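Local structure of B12-binding domain-containing protein (Kitasatospora setae, 6WTE) at residues C475-G480 / E493-A498; H53-F56 / S60-L63; R247-V252 / A281-R286; L541-A546 / M558-E563. The protein binds cobalamin and a [4Fe-4S] cluster as a radical S-adenosylmethionine methyltransferase, TsrM, which probably transfers methyl groups by a non-radical route. All coordinates share one frame; numbering follows the deposited sequence.

Interaction 1: residues C475-G480 / E493-A498; sequences CYFSPG and ERWHGA
Just beyond Phe-477, whose ring lies against Trp-495, the hydroxyl OG of Ser-478 has two bonds: it accepts from Gly-480 N at 3.1 Å, closing an ST turn, and it also pairs with the backbone O of Glu-385. The turn follows strand 475-476, and Phe-477, the first residue past that strand, reaches toward helix 491-503. With CG of Phe-477 anti to the backbone N (chi1 -168°), the ring extends toward the helix, where it meets Trp-495 on one face and Ala-498 obliquely. Trp-495 CZ3 stands 3.8 Å above the plane of the Phe-477 ring, displaced toward its rim. The two planes are inclined at 45°, and the centroid of the Phe-477 ring is 5.0 Å from that of the six-membered ring of Trp-495, an inclined, offset approach of the two rings. Nearer the backbone, Phe-477 CB touches Trp-495 CH2 at 3.8 Å. The contact packs helix 491-503 beside strand 475-476, which runs antiparallel to strands 404-412 and 436-437 in the sheet that contains the radical SAM barrel strands. Leu-409 of strand 404-412 and Leu-482 add further apolar cover to Phe-477. Cut back to an alanine, Phe-477 would probably leave the Ala-498 methyl without its aromatic partner and open a gap over Trp-495 CZ3, with CB alone still against the indole. Cys-475 CB comes up to the indole at its edge, near its plane, 4.3 Å from Trp-495 CZ2. On the pyrrole side, Trp-495 NE1 makes a weak hydrogen bond to Gln-437 OE1, while the methyl CB of Ala-498 sits 3.8 Å from both CE2 and CZ of Phe-477.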
loop_
_atom_site.group_PDB
_atom_site.type_symbol
_atom_site.label_atom_id
_atom_site.label_comp_id
_atom_site.label_asym_id
_atom_site.label_seq_id
_atom_site.Cartn_x
_atom_site.Cartn_y
_atom_site.Cartn_z
ATOM N N CYS A 475 2.126 -10.223 14.801
ATOM C CA CYS A 475 0.734 -9.814 14.652
ATOM C C CYS A 475 0.120 -9.530 16.013
ATOM O O CYS A 475 0.624 -9.967 17.050
ATOM C CB CYS A 475 -0.109 -10.893 13.969
ATOM S SG CYS A 475 0.489 -11.321 12.325
ATOM N N TYR A 476 -0.995 -8.803 15.984
ATOM C CA TYR A 476 -1.879 -8.653 17.130
ATOM C C TYR A 476 -3.250 -9.205 16.770
ATOM O O TYR A 476 -3.750 -8.977 15.664
ATOM C CB TYR A 476 -2.032 -7.190 17.565
ATOM C CG TYR A 476 -2.966 -7.046 18.751
ATOM C CD1 TYR A 476 -2.493 -7.170 20.048
ATOM C CD2 TYR A 476 -4.327 -6.808 18.569
ATOM C CE1 TYR A 476 -3.332 -7.056 21.134
ATOM C CE2 TYR A 476 -5.181 -6.693 19.648
ATOM C CZ TYR A 476 -4.679 -6.815 20.932
ATOM O OH TYR A 476 -5.526 -6.705 22.007
ATOM N N PHE A 477 -3.841 -9.938 17.706
ATOM C CA PHE A 477 -5.213 -10.405 17.590
ATOM C C PHE A 477 -5.814 -10.413 18.985
ATOM O O PHE A 477 -5.233 -10.996 19.901
ATOM C CB PHE A 477 -5.267 -11.800 16.962
ATOM C CG PHE A 477 -6.638 -12.225 16.541
ATOM C CD1 PHE A 477 -7.396 -11.433 15.687
ATOM C CD2 PHE A 477 -7.170 -13.423 16.989
ATOM C CE1 PHE A 477 -8.662 -11.824 15.293
ATOM C CE2 PHE A 477 -8.442 -13.820 16.599
ATOM C CZ PHE A 477 -9.185 -13.023 15.750
ATOM N N SER A 478 -6.961 -9.766 19.134
ATOM C CA SER A 478 -7.556 -9.570 20.445
ATOM C C SER A 478 -7.689 -10.895 21.190
ATOM O O SER A 478 -8.295 -11.839 20.664
ATOM C CB SER A 478 -8.934 -8.931 20.315
ATOM O OG SER A 478 -9.556 -8.908 21.589
ATOM N N PRO A 479 -7.169 -10.998 22.415
ATOM C CA PRO A 479 -7.427 -12.200 23.218
ATOM C C PRO A 479 -8.906 -12.449 23.467
ATOM O O PRO A 479 -9.283 -13.580 23.800
ATOM C CB PRO A 479 -6.671 -11.914 24.525
ATOM C CG PRO A 479 -5.576 -10.970 24.107
ATOM C CD PRO A 479 -6.199 -10.094 23.054
ATOM N N GLY A 480 -9.757 -11.432 23.325
ATOM C CA GLY A 480 -11.190 -11.653 23.433
ATOM C C GLY A 480 -11.768 -12.546 22.353
ATOM O O GLY A 480 -12.921 -12.979 22.482
ATOM N N GLU A 493 -3.909 -23.265 13.324
ATOM C CA GLU A 493 -5.209 -23.826 13.674
ATOM C C GLU A 493 -6.072 -22.800 14.397
ATOM O O GLU A 493 -7.288 -22.737 14.173
ATOM C CB GLU A 493 -5.028 -25.078 14.530
ATOM C CG GLU A 493 -6.243 -25.995 14.554
ATOM C CD GLU A 493 -6.585 -26.525 13.173
ATOM O OE1 GLU A 493 -7.755 -26.397 12.757
ATOM O OE2 GLU A 493 -5.673 -27.054 12.499
ATOM N N ARG A 494 -5.468 -21.997 15.279
ATOM C CA ARG A 494 -6.220 -20.936 15.940
ATOM C C ARG A 494 -6.708 -19.902 14.936
ATOM O O ARG A 494 -7.841 -19.417 15.034
ATOM C CB ARG A 494 -5.366 -20.265 17.017
ATOM C CG ARG A 494 -5.006 -21.156 18.187
ATOM C CD ARG A 494 -4.583 -20.314 19.381
ATOM N NE ARG A 494 -3.883 -21.099 20.393
ATOM C CZ ARG A 494 -4.484 -21.781 21.363
ATOM N NH1 ARG A 494 -3.759 -22.461 22.241
ATOM N NH2 ARG A 494 -5.808 -21.785 21.455
ATOM N N TRP A 495 -5.861 -19.541 13.966
ATOM C CA TRP A 495 -6.310 -18.620 12.928
ATOM C C TRP A 495 -7.469 -19.216 12.141
ATOM O O TRP A 495 -8.436 -18.518 11.821
ATOM C CB TRP A 495 -5.165 -18.273 11.976
ATOM C CG TRP A 495 -4.189 -17.250 12.475
ATOM C CD1 TRP A 495 -2.858 -17.436 12.711
ATOM C CD2 TRP A 495 -4.463 -15.876 12.784
ATOM N NE1 TRP A 495 -2.284 -16.264 13.148
ATOM C CE2 TRP A 495 -3.249 -15.293 13.207
ATOM C CE3 TRP A 495 -5.618 -15.085 12.755
ATOM C CZ2 TRP A 495 -3.157 -13.956 13.592
ATOM C CZ3 TRP A 495 -5.523 -13.755 13.137
ATOM C CH2 TRP A 495 -4.304 -13.204 13.548
ATOM N N HIS A 496 -7.395 -20.515 11.840
ATOM C CA HIS A 496 -8.466 -21.178 11.105
ATOM C C HIS A 496 -9.780 -21.088 11.868
ATOM O O HIS A 496 -10.825 -20.763 11.294
ATOM C CB HIS A 496 -8.080 -22.639 10.848
ATOM C CG HIS A 496 -8.971 -23.355 9.876
ATOM N ND1 HIS A 496 -10.313 -23.071 9.734
ATOM C CD2 HIS A 496 -8.711 -24.366 9.014
ATOM C CE1 HIS A 496 -10.837 -23.867 8.818
ATOM N NE2 HIS A 496 -9.884 -24.661 8.365
ATOM N N GLY A 497 -9.741 -21.351 13.175
ATOM C CA GLY A 497 -10.955 -21.264 13.969
ATOM C C GLY A 497 -11.516 -19.858 14.015
ATOM O O GLY A 497 -12.733 -19.663 13.981
ATOM N N ALA A 498 -10.637 -18.857 14.087
ATOM C CA ALA A 498 -11.103 -17.476 14.121
ATOM C C ALA A 498 -11.756 -17.087 12.803
ATOM O O ALA A 498 -12.783 -16.397 12.792
ATOM C CB ALA A 498 -9.942 -16.537 14.444
#

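Interaction 2: residues H53-F56 / S60-L63; sequences HEYF and SPML
Pro-61 presses its ring against two aromatic side chains, Tyr-55 and Phe-56, in the short loop that leads from helix 48-58 to strand 63-67 in the Rossmann-like beta-alpha-beta region of the B12-binding domain. Pro-61 CD lies 3.9 Å from Tyr-55 CE2, and Pro-61 CG is equally close, 3.9 Å, to Phe-56 CE1; both approaches are oblique to the aromatic planes. The two neighbours reach the proline from different starting points: Tyr-55 CG is anti to the backbone N (chi1 -178°), whereas Phe-56 CG is anti to the carbonyl carbon (chi1 -78°). The aromatics also meet each other, with Tyr-55 CD2 4.0 Å above the centre of the Phe-56 ring. Replacing Pro-61 with a glycine would probably leave a gap between the two rings and the sheet, and let both aromatics shift. One shell further out, Leu-6 of strand 4-9 touches all three side chains, and Ile-93 and Leu-96 of helix 83-96 pack on Phe-56. The phenol of Tyr-55 is held at its far end by a hydrogen bond from OH to Glu-37 OE1. On the outer side a water bridges the turn, donating to Phe-56 O at 2.9 Å and lying 2.6 Å from Ser-60 OG.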
loop_
_atom_site.group_PDB
_atom_site.type_symbol
_atom_site.label_atom_id
_atom_site.label_comp_id
_atom_site.label_asym_id
_atom_site.label_seq_id
_atom_site.Cartn_x
_atom_site.Cartn_y
_atom_site.Cartn_z
ATOM N N HIS A 53 20.280 -11.240 -16.639
ATOM C CA HIS A 53 21.506 -11.607 -17.342
ATOM C C HIS A 53 21.626 -10.871 -18.667
ATOM O O HIS A 53 22.700 -10.359 -19.004
ATOM C CB HIS A 53 21.545 -13.114 -17.563
ATOM C CG HIS A 53 21.626 -13.901 -16.295
ATOM N ND1 HIS A 53 21.302 -15.238 -16.225
ATOM C CD2 HIS A 53 21.988 -13.534 -15.043
ATOM C CE1 HIS A 53 21.469 -15.664 -14.986
ATOM N NE2 HIS A 53 21.880 -14.649 -14.247
ATOM N N GLU A 54 20.531 -10.794 -19.426
ATOM C CA GLU A 54 20.558 -10.052 -20.682
ATOM C C GLU A 54 20.880 -8.584 -20.438
ATOM O O GLU A 54 21.744 -8.012 -21.111
ATOM C CB GLU A 54 19.225 -10.199 -21.419
ATOM C CG GLU A 54 18.877 -11.624 -21.815
ATOM C CD GLU A 54 17.440 -11.768 -22.296
ATOM O OE1 GLU A 54 16.574 -10.975 -21.859
ATOM O OE2 GLU A 54 17.173 -12.678 -23.111
ATOM N N TYR A 55 20.215 -7.960 -19.459
ATOM C CA TYR A 55 20.358 -6.516 -19.293
ATOM C C TYR A 55 21.790 -6.132 -18.937
ATOM O O TYR A 55 22.382 -5.250 -19.568
ATOM C CB TYR A 55 19.385 -5.981 -18.238
ATOM C CG TYR A 55 19.511 -4.479 -18.099
ATOM C CD1 TYR A 55 18.820 -3.626 -18.948
ATOM C CD2 TYR A 55 20.358 -3.916 -17.152
ATOM C CE1 TYR A 55 18.957 -2.252 -18.848
ATOM C CE2 TYR A 55 20.501 -2.548 -17.047
ATOM C CZ TYR A 55 19.802 -1.721 -17.894
ATOM O OH TYR A 55 19.944 -0.356 -17.783
ATOM N N PHE A 56 22.362 -6.770 -17.911
ATOM C CA PHE A 56 23.661 -6.333 -17.411
ATOM C C PHE A 56 24.817 -6.718 -18.324
ATOM O O PHE A 56 25.907 -6.150 -18.197
ATOM C CB PHE A 56 23.885 -6.870 -16.002
ATOM C CG PHE A 56 23.147 -6.096 -14.957
ATOM C CD1 PHE A 56 23.566 -4.822 -14.606
ATOM C CD2 PHE A 56 22.024 -6.619 -14.346
ATOM C CE1 PHE A 56 22.888 -4.093 -13.658
ATOM C CE2 PHE A 56 21.346 -5.893 -13.393
ATOM C CZ PHE A 56 21.780 -4.629 -13.050
ATOM N N SER A 60 25.459 -0.945 -18.490
ATOM C CA SER A 60 26.219 -0.718 -17.263
ATOM C C SER A 60 25.700 0.550 -16.600
ATOM O O SER A 60 26.338 1.608 -16.664
ATOM C CB SER A 60 27.721 -0.625 -17.545
ATOM O OG SER A 60 28.199 -1.814 -18.153
ATOM N N PRO A 61 24.538 0.482 -15.956
ATOM C CA PRO A 61 24.033 1.656 -15.239
ATOM C C PRO A 61 24.963 2.017 -14.091
ATOM O O PRO A 61 25.634 1.157 -13.519
ATOM C CB PRO A 61 22.665 1.197 -14.723
ATOM C CG PRO A 61 22.787 -0.291 -14.621
ATOM C CD PRO A 61 23.664 -0.693 -15.782
ATOM N N MET A 62 25.012 3.306 -13.761
ATOM C CA MET A 62 25.851 3.741 -12.653
ATOM C C MET A 62 25.116 3.742 -11.321
ATOM O O MET A 62 25.751 3.954 -10.286
ATOM C CB MET A 62 26.442 5.132 -12.934
ATOM C CG MET A 62 25.444 6.187 -13.347
ATOM S SD MET A 62 24.708 7.034 -11.932
ATOM C CE MET A 62 23.489 8.050 -12.764
ATOM N N LEU A 63 23.811 3.481 -11.329
ATOM C CA LEU A 63 23.001 3.390 -10.122
ATOM C C LEU A 63 21.837 2.456 -10.418
ATOM O O LEU A 63 21.257 2.513 -11.508
ATOM C CB LEU A 63 22.493 4.771 -9.697
ATOM C CG LEU A 63 21.531 4.882 -8.510
ATOM C CD1 LEU A 63 22.176 4.379 -7.211
ATOM C CD2 LEU A 63 21.063 6.330 -8.360
HETATM O O HOH W 1 27.523 -4.026 -17.014
#

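Interaction 3: residues R247-V252 / A281-R286; sequences RELASV and AKNLLR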
loop_
_atom_site.group_PDB
_atom_site.type_symbol
_atom_site.label_atom_id
_atom_site.label_comp_id
_atom_site.label_asym_id
_atom_site.label_seq_id
_atom_site.Cartn_x
_atom_site.Cartn_y
_atom_site.Cartn_z
ATOM N N ARG A 247 -0.211 17.703 -5.134
ATOM C CA ARG A 247 0.240 17.941 -6.495
ATOM C C ARG A 247 -0.563 19.067 -7.131
ATOM O O ARG A 247 -1.735 19.291 -6.798
ATOM C CB ARG A 247 0.108 16.682 -7.348
ATOM C CG ARG A 247 0.915 15.493 -6.873
ATOM C CD ARG A 247 0.722 14.331 -7.830
ATOM N NE ARG A 247 1.208 14.663 -9.172
ATOM C CZ ARG A 247 0.912 13.977 -10.272
ATOM N NH1 ARG A 247 0.130 12.908 -10.203
ATOM N NH2 ARG A 247 1.406 14.360 -11.444
ATOM N N GLU A 248 0.078 19.769 -8.061
ATOM C CA GLU A 248 -0.613 20.778 -8.856
ATOM C C GLU A 248 -1.824 20.166 -9.544
ATOM O O GLU A 248 -1.720 19.124 -10.195
ATOM C CB GLU A 248 0.339 21.368 -9.901
ATOM C CG GLU A 248 1.493 22.206 -9.359
ATOM C CD GLU A 248 1.073 23.582 -8.852
ATOM O OE1 GLU A 248 0.044 23.701 -8.153
ATOM O OE2 GLU A 248 1.787 24.560 -9.161
ATOM N N LEU A 249 -2.976 20.820 -9.393
ATOM C CA LEU A 249 -4.216 20.268 -9.928
ATOM C C LEU A 249 -4.110 20.036 -11.429
ATOM O O LEU A 249 -4.507 18.978 -11.930
ATOM C CB LEU A 249 -5.375 21.212 -9.613
ATOM C CG LEU A 249 -5.650 21.429 -8.124
ATOM C CD1 LEU A 249 -6.565 22.631 -7.936
ATOM C CD2 LEU A 249 -6.260 20.188 -7.506
ATOM N N ALA A 250 -3.545 20.999 -12.157
ATOM C CA ALA A 250 -3.435 20.853 -13.604
ATOM C C ALA A 250 -2.549 19.674 -13.986
ATOM O O ALA A 250 -2.813 19.004 -14.991
ATOM C CB ALA A 250 -2.895 22.140 -14.223
ATOM N N SER A 251 -1.502 19.403 -13.199
ATOM C CA SER A 251 -0.617 18.284 -13.511
ATOM C C SER A 251 -1.313 16.950 -13.283
ATOM O O SER A 251 -1.170 16.026 -14.094
ATOM C CB SER A 251 0.663 18.367 -12.673
ATOM O OG SER A 251 1.385 19.553 -12.969
ATOM N N VAL A 252 -2.061 16.827 -12.182
ATOM C CA VAL A 252 -2.809 15.596 -11.924
ATOM C C VAL A 252 -3.783 15.318 -13.064
ATOM O O VAL A 252 -3.838 14.205 -13.598
ATOM C CB VAL A 252 -3.549 15.680 -10.577
ATOM C CG1 VAL A 252 -4.270 14.380 -10.300
ATOM C CG2 VAL A 252 -2.577 15.982 -9.451
ATOM N N ALA A 281 -9.240 17.734 -3.051
ATOM C CA ALA A 281 -10.010 16.717 -3.758
ATOM C C ALA A 281 -11.159 17.344 -4.537
ATOM O O ALA A 281 -11.386 17.013 -5.708
ATOM C CB ALA A 281 -10.538 15.677 -2.769
ATOM N N LYS A 282 -11.895 18.260 -3.899
ATOM C CA LYS A 282 -13.009 18.911 -4.582
ATOM C C LYS A 282 -12.525 19.785 -5.734
ATOM O O LYS A 282 -13.151 19.814 -6.797
ATOM C CB LYS A 282 -13.834 19.730 -3.593
ATOM C CG LYS A 282 -14.699 18.867 -2.696
ATOM C CD LYS A 282 -15.520 19.712 -1.735
ATOM C CE LYS A 282 -16.557 18.864 -1.020
ATOM N NZ LYS A 282 -17.407 19.694 -0.108
ATOM N N ASN A 283 -11.410 20.499 -5.552
ATOM C CA ASN A 283 -10.864 21.284 -6.655
ATOM C C ASN A 283 -10.436 20.389 -7.813
ATOM O O ASN A 283 -10.603 20.750 -8.989
ATOM C CB ASN A 283 -9.674 22.119 -6.173
ATOM C CG ASN A 283 -10.096 23.338 -5.384
ATOM O OD1 ASN A 283 -11.216 23.827 -5.527
ATOM N ND2 ASN A 283 -9.194 23.842 -4.547
ATOM N N LEU A 284 -9.876 19.220 -7.502
ATOM C CA LEU A 284 -9.489 18.276 -8.544
ATOM C C LEU A 284 -10.703 17.810 -9.341
ATOM O O LEU A 284 -10.678 17.783 -10.578
ATOM C CB LEU A 284 -8.780 17.080 -7.921
ATOM C CG LEU A 284 -8.233 16.112 -8.969
ATOM C CD1 LEU A 284 -7.030 16.742 -9.644
ATOM C CD2 LEU A 284 -7.868 14.786 -8.325
ATOM N N LEU A 285 -11.773 17.414 -8.641
ATOM C CA LEU A 285 -12.973 16.947 -9.325
ATOM C C LEU A 285 -13.581 18.054 -10.177
ATOM O O LEU A 285 -13.998 17.813 -11.317
ATOM C CB LEU A 285 -13.982 16.423 -8.305
ATOM C CG LEU A 285 -13.480 15.209 -7.515
ATOM C CD1 LEU A 285 -14.435 14.885 -6.369
ATOM C CD2 LEU A 285 -13.298 14.002 -8.426
ATOM N N ARG A 286 -13.604 19.281 -9.651
ATOM C CA ARG A 286 -14.107 20.412 -10.422
ATOM C C ARG A 286 -13.329 20.587 -11.723
ATOM O O ARG A 286 -13.920 20.866 -12.773
ATOM C CB ARG A 286 -14.042 21.691 -9.585
ATOM C CG ARG A 286 -15.034 21.740 -8.422
ATOM C CD ARG A 286 -15.006 23.094 -7.722
ATOM N NE ARG A 286 -15.870 23.105 -6.543
ATOM C CZ ARG A 286 -15.426 23.060 -5.291
ATOM N NH1 ARG A 286 -14.121 23.019 -5.043
ATOM N NH2 ARG A 286 -16.289 23.066 -4.284
#
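Val-252 and Leu-284 form the buried half of this contact between helices 249-261 and 278-294. Their side chains cross at about a right angle, and Leu-284 CD1 nestles against the valine, 3.7 Å from Val-252 CG1 and 3.8 Å from Val-252 CB. Leu-284 reaches inward because its CG is anti to the backbone N (chi1 -175°). Ile-221 of strand 219-221 touches Val-252, and Thr-223 touches Leu-284. Toward solvent the packing is borne by Leu-249, in the first turn of its helix: CD2 lies mainly on Leu-284, 3.7 Å from its N and 4.0 Å from its CB, while CD1 makes the closest approach to Asn-283 CB at 3.6 Å. Here the partner is only the root of a polar side chain. The Asn-283 amide is turned to its own helix, with OD1 taking a weak hydrogen bond from Arg-286 NH1 at 3.1 Å. Arg-286 and Lys-282 also form salt bridges to Glu-317 of the next helix, 316-325. Helices 249-261 and 278-294 come after the parallel neighbouring strands 219-221 and 266-269 in the chain, and the packing of their aliphatic side chains belongs to the outer helical layer of the partial beta/alpha barrel of radical SAM enzymes.

Interaction 4: residues L541-A546 / M558-E563; sequences LGYTGA and MRKARE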
loop_
_atom_site.group_PDB
_atom_site.type_symbol
_atom_site.label_atom_id
_atom_site.label_comp_id
_atom_site.label_asym_id
_atom_site.label_seq_id
_atom_site.Cartn_x
_atom_site.Cartn_y
_atom_site.Cartn_z
ATOM N N LEU A 541 -13.648 -11.921 -20.942
ATOM C CA LEU A 541 -14.803 -11.164 -21.396
ATOM C C LEU A 541 -14.545 -9.664 -21.473
ATOM O O LEU A 541 -15.452 -8.912 -21.847
ATOM C CB LEU A 541 -15.995 -11.439 -20.477
ATOM C CG LEU A 541 -16.584 -12.851 -20.544
ATOM C CD1 LEU A 541 -17.525 -13.092 -19.379
ATOM C CD2 LEU A 541 -17.308 -13.061 -21.857
ATOM N N GLY A 542 -13.345 -9.210 -21.132
ATOM C CA GLY A 542 -13.047 -7.789 -21.197
ATOM C C GLY A 542 -13.822 -6.945 -20.208
ATOM O O GLY A 542 -14.294 -5.856 -20.561
ATOM N N TYR A 543 -13.987 -7.432 -18.983
ATOM C CA TYR A 543 -14.639 -6.640 -17.953
ATOM C C TYR A 543 -13.687 -5.563 -17.455
ATOM O O TYR A 543 -12.469 -5.752 -17.409
ATOM C CB TYR A 543 -15.097 -7.523 -16.793
ATOM C CG TYR A 543 -16.450 -8.156 -17.017
ATOM C CD1 TYR A 543 -16.568 -9.353 -17.705
ATOM C CD2 TYR A 543 -17.608 -7.553 -16.548
ATOM C CE1 TYR A 543 -17.798 -9.937 -17.917
ATOM C CE2 TYR A 543 -18.851 -8.132 -16.753
ATOM C CZ TYR A 543 -18.936 -9.324 -17.443
ATOM O OH TYR A 543 -20.155 -9.919 -17.665
ATOM N N THR A 544 -14.256 -4.416 -17.100
ATOM C CA THR A 544 -13.483 -3.259 -16.683
ATOM C C THR A 544 -13.841 -2.882 -15.250
ATOM O O THR A 544 -14.835 -3.345 -14.687
ATOM C CB THR A 544 -13.722 -2.074 -17.630
ATOM O OG1 THR A 544 -15.101 -1.687 -17.578
ATOM C CG2 THR A 544 -13.364 -2.456 -19.071
ATOM N N GLY A 545 -12.999 -2.047 -14.647
ATOM C CA GLY A 545 -13.276 -1.533 -13.321
ATOM C C GLY A 545 -12.630 -2.347 -12.222
ATOM O O GLY A 545 -11.992 -3.382 -12.442
ATOM N N ALA A 546 -12.812 -1.858 -10.997
ATOM C CA ALA A 546 -12.276 -2.551 -9.835
ATOM C C ALA A 546 -12.856 -3.957 -9.744
ATOM O O ALA A 546 -14.015 -4.197 -10.085
ATOM C CB ALA A 546 -12.577 -1.765 -8.554
ATOM N N MET A 558 -18.665 -15.942 -14.572
ATOM C CA MET A 558 -18.024 -17.206 -14.922
ATOM C C MET A 558 -18.895 -18.031 -15.866
ATOM O O MET A 558 -18.384 -18.651 -16.807
ATOM C CB MET A 558 -17.679 -17.981 -13.648
ATOM C CG MET A 558 -16.507 -17.360 -12.899
ATOM S SD MET A 558 -15.996 -18.204 -11.385
ATOM C CE MET A 558 -17.449 -18.033 -10.352
ATOM N N ARG A 559 -20.217 -18.018 -15.668
ATOM C CA ARG A 559 -21.090 -18.716 -16.606
ATOM C C ARG A 559 -20.982 -18.109 -17.997
ATOM O O ARG A 559 -20.896 -18.833 -18.996
ATOM C CB ARG A 559 -22.540 -18.678 -16.122
ATOM C CG ARG A 559 -23.497 -19.477 -17.008
ATOM C CD ARG A 559 -24.935 -18.966 -16.892
ATOM N NE ARG A 559 -25.042 -17.634 -17.474
ATOM C CZ ARG A 559 -25.214 -17.413 -18.774
ATOM N NH1 ARG A 559 -25.321 -18.435 -19.608
ATOM N NH2 ARG A 559 -25.286 -16.172 -19.232
ATOM N N LYS A 560 -20.980 -16.775 -18.080
ATOM C CA LYS A 560 -20.945 -16.125 -19.383
ATOM C C LYS A 560 -19.607 -16.342 -20.072
ATOM O O LYS A 560 -19.556 -16.441 -21.301
ATOM C CB LYS A 560 -21.237 -14.629 -19.245
ATOM C CG LYS A 560 -21.636 -13.980 -20.568
ATOM C CD LYS A 560 -22.465 -12.722 -20.369
ATOM C CE LYS A 560 -21.577 -11.509 -20.159
ATOM N NZ LYS A 560 -22.368 -10.304 -19.788
ATOM N N ALA A 561 -18.522 -16.442 -19.298
ATOM C CA ALA A 561 -17.221 -16.742 -19.886
ATOM C C ALA A 561 -17.185 -18.155 -20.453
ATOM O O ALA A 561 -16.596 -18.389 -21.518
ATOM C CB ALA A 561 -16.119 -16.552 -18.847
ATOM N N ARG A 562 -17.797 -19.115 -19.750
ATOM C CA ARG A 562 -17.933 -20.455 -20.315
ATOM C C ARG A 562 -18.734 -20.412 -21.611
ATOM O O ARG A 562 -18.361 -21.050 -22.605
ATOM C CB ARG A 562 -18.598 -21.393 -19.301
ATOM C CG ARG A 562 -17.855 -21.536 -17.974
ATOM C CD ARG A 562 -18.401 -22.696 -17.138
ATOM N NE ARG A 562 -19.740 -22.450 -16.591
ATOM C CZ ARG A 562 -19.980 -21.980 -15.367
ATOM N NH1 ARG A 562 -18.977 -21.690 -14.547
ATOM N NH2 ARG A 562 -21.227 -21.797 -14.958
ATOM N N GLU A 563 -19.813 -19.621 -21.630
ATOM C CA GLU A 563 -20.662 -19.506 -22.815
ATOM C C GLU A 563 -19.917 -18.876 -23.988
ATOM O O GLU A 563 -20.005 -19.358 -25.123
ATOM C CB GLU A 563 -21.906 -18.685 -22.469
ATOM C CG GLU A 563 -22.980 -18.666 -23.532
ATOM C CD GLU A 563 -24.254 -18.011 -23.034
ATOM O OE1 GLU A 563 -25.001 -18.689 -22.301
ATOM O OE2 GLU A 563 -24.504 -16.827 -23.363
#
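Lys-560 starts with CG anti to its main-chain N (chi1 -162°) and then bends at chi3 (85°), which swings its ammonium group back to the hydroxyl of Tyr-543; the tyrosine, with CG anti to its carbonyl carbon (chi1 -85°), comes across at about a right angle. Tyr-543 follows a Schellman motif in which Gly-542, at positive phi, ends helix 533-540 and turns the chain past helix 554-566. Lys-560 NZ donates to Tyr-543 OH at 3.1 Å. Beside this bond Leu-541 supplies the apolar part: its CD1 sits 3.5 Å from Ala-561 N and 3.8 Å from Ala-561 CB, and 4.0 Å from Lys-560 CB, so the branch lies on the helix backbone itself. The same CD1 meets the Tyr-543 ring at its edge, in plane. His-550 packs edge-to-face with the ring, and Leu-538 and Ile-557 of the two helices also touch it. The contact lies on the surface, and the charges on this helix are partly matched within it: Arg-559 NE pairs with Glu-556, while Arg-559 NH1, 2.7 Å from Glu-563 OE1, meets that oxygen from well above the carboxylate plane.

Overall arrangement
The four contacts are separate, with no atoms touching between them. Interactions 1 and 2 are buried and chiefly apolar: an aromatic pair backed by a methyl in the first, a proline against two aromatics in the second. Interaction 3 is buried on its barrel side but partly exposed on its rim, where a leucine rests on the CB of an asparagine whose amide is used within its own helix. Interaction 4 lies at the surface and alone has a direct hydrogen bond between its two segments, from a lysine to a tyrosine. Interaction 2 belongs to the B12-binding domain and interaction 3 to the radical SAM core. Interactions 1 and 3 lie on opposite sides of the chain's centre, about 43 Å apart between centres.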